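Local atomic coordinates of Tat-secreted protein Rv2525c (Mycobacterium tuberculosis, PDB entry 4PMQ), a protein that may act as a peptidoglycan hydrolase with glycosidase activity and, in vitro, cleaves p-nitrophenyl esters, preferring the butyrate. Residues Gly5-Tyr10 against Ala175-Val180. Residues are numbered along the deposited sequence; the frame is centred on the assembly and turned at random.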
# COMPACT_ATOMS: atom_id res chain seq x y z
N GLY A 5 -13.18 9.77 -4.33
CA GLY A 5 -13.66 8.91 -3.26
C GLY A 5 -12.52 8.61 -2.31
O GLY A 5 -11.35 8.88 -2.62
N THR A 6 -12.87 8.04 -1.16
CA THR A 6 -11.98 7.72 -0.06
C THR A 6 -11.76 6.22 0.06
O THR A 6 -12.76 5.49 -0.03
CB THR A 6 -12.68 8.25 1.22
OG1 THR A 6 -12.77 9.68 1.16
CG2 THR A 6 -12.05 7.78 2.51
N LEU A 7 -10.54 5.81 0.36
CA LEU A 7 -10.14 4.45 0.70
C LEU A 7 -9.55 4.47 2.08
O LEU A 7 -8.75 5.36 2.38
CB LEU A 7 -9.12 3.86 -0.27
CG LEU A 7 -9.54 3.80 -1.74
CD1 LEU A 7 -8.38 3.31 -2.59
CD2 LEU A 7 -10.75 2.88 -1.97
N LEU A 8 -9.91 3.49 2.92
CA LEU A 8 -9.34 3.44 4.26
C LEU A 8 -8.23 2.43 4.31
O LEU A 8 -8.33 1.39 3.66
CB LEU A 8 -10.42 3.05 5.28
CG LEU A 8 -11.66 3.96 5.34
CD1 LEU A 8 -12.62 3.46 6.41
CD2 LEU A 8 -11.27 5.45 5.57
N ASP A 9 -7.21 2.68 5.14
CA ASP A 9 -6.18 1.67 5.38
C ASP A 9 -6.06 1.48 6.90
O ASP A 9 -6.28 2.41 7.67
CB ASP A 9 -4.84 1.98 4.70
CG ASP A 9 -4.06 3.09 5.36
OD1 ASP A 9 -3.44 2.82 6.42
OD2 ASP A 9 -4.06 4.21 4.83
N TYR A 10 -5.76 0.25 7.33
CA TYR A 10 -5.73 -0.08 8.76
C TYR A 10 -5.01 -1.38 8.98
O TYR A 10 -5.14 -2.28 8.15
CB TYR A 10 -7.16 -0.19 9.33
CG TYR A 10 -8.16 -0.82 8.37
CD1 TYR A 10 -8.79 -0.05 7.39
CD2 TYR A 10 -8.49 -2.17 8.46
CE1 TYR A 10 -9.71 -0.62 6.52
CE2 TYR A 10 -9.43 -2.75 7.60
CZ TYR A 10 -10.03 -1.96 6.62
OH TYR A 10 -10.94 -2.46 5.74
N ALA A 175 0.57 10.85 -8.63
CA ALA A 175 -0.02 9.94 -7.63
C ALA A 175 -1.44 9.50 -8.01
O ALA A 175 -2.25 10.28 -8.53
CB ALA A 175 -0.03 10.58 -6.25
N HIS A 176 -1.73 8.20 -7.76
CA HIS A 176 -3.03 7.59 -7.97
C HIS A 176 -3.87 7.71 -6.71
O HIS A 176 -5.09 7.82 -6.78
CB HIS A 176 -2.83 6.11 -8.33
CG HIS A 176 -2.07 5.94 -9.60
ND1 HIS A 176 -0.70 6.08 -9.65
CD2 HIS A 176 -2.54 5.79 -10.87
CE1 HIS A 176 -0.35 5.92 -10.91
NE2 HIS A 176 -1.44 5.76 -11.69
N LEU A 177 -3.19 7.68 -5.54
CA LEU A 177 -3.78 7.73 -4.21
C LEU A 177 -2.99 8.67 -3.35
O LEU A 177 -1.79 8.79 -3.56
CB LEU A 177 -3.74 6.33 -3.57
CG LEU A 177 -4.41 5.22 -4.39
CD1 LEU A 177 -4.13 3.83 -3.82
CD2 LEU A 177 -5.92 5.44 -4.51
N HIS A 178 -3.64 9.30 -2.37
CA HIS A 178 -2.93 10.20 -1.43
C HIS A 178 -3.42 9.98 0.00
O HIS A 178 -4.60 10.16 0.27
CB HIS A 178 -3.09 11.67 -1.86
CG HIS A 178 -2.42 12.69 -0.99
ND1 HIS A 178 -2.79 14.01 -1.07
CD2 HIS A 178 -1.39 12.56 -0.12
CE1 HIS A 178 -2.00 14.66 -0.21
NE2 HIS A 178 -1.16 13.83 0.40
N GLN A 179 -2.52 9.62 0.91
CA GLN A 179 -2.85 9.44 2.32
C GLN A 179 -2.94 10.84 2.92
O GLN A 179 -1.92 11.55 2.95
CB GLN A 179 -1.79 8.58 2.99
CG GLN A 179 -2.24 8.08 4.37
CD GLN A 179 -1.19 7.15 4.91
OE1 GLN A 179 -0.03 7.52 5.03
NE2 GLN A 179 -1.60 5.93 5.28
N VAL A 180 -4.16 11.26 3.30
CA VAL A 180 -4.39 12.63 3.81
C VAL A 180 -4.65 12.71 5.31
O VAL A 180 -4.65 13.82 5.84
CB VAL A 180 -5.53 13.34 3.03
CG1 VAL A 180 -5.13 13.52 1.57
CG2 VAL A 180 -6.87 12.60 3.14
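D9 and Q179 make the polar half of this contact, through one side-chain hydrogen bond. Q179 NE2 donates to D9 OD2 at 3.0 Å, with an N-H...O angle of 152°. The amide reaches OD2 on its syn side, somewhat out of the carboxylate plane, while OD2 lies close to the plane of the amide; the two flat groups are turned 43° against each other. With CG anti to the backbone N (chi1 -166°) and the chain extended beyond it, Q179 carries its amide across to the carboxylate, although its CB does not point directly at strand 6-9. Further bonds hold both buried groups: N195 ND2 from strand 190-197 also bonds D9 OD2, and Y141 OH bonds Q179 OE1, which helps fix the amide's rotation. D9 OD1 lies close to D193 OD2.

The apolar half is L7 against L177, whose side chains cross at about a right angle and touch by methyls, L7 CD1 to L177 CD2 at 3.8 Å. I29 lies against both leucines, and W160 of strand 158-161 touches L177, D9 and Q179.

No backbone bonds join the two segments; the closest CA atoms, those of L7 and L177, are 8.7 Å apart. Strand 190-197 pairs antiparallel with both 6-9 and 177-181, so the side chains meet across this intervening strand, inside the curled sheet. Side chains meeting in the barrel interior are characteristic of a TIM-barrel-like glycoside hydrolase fold, here closed by antiparallel strand 190-197; a glycerol bonded to Q179 NE2 and a tartrate near D9, both probably from the crystallisation liquor, are consistent with a pocket at the polar end.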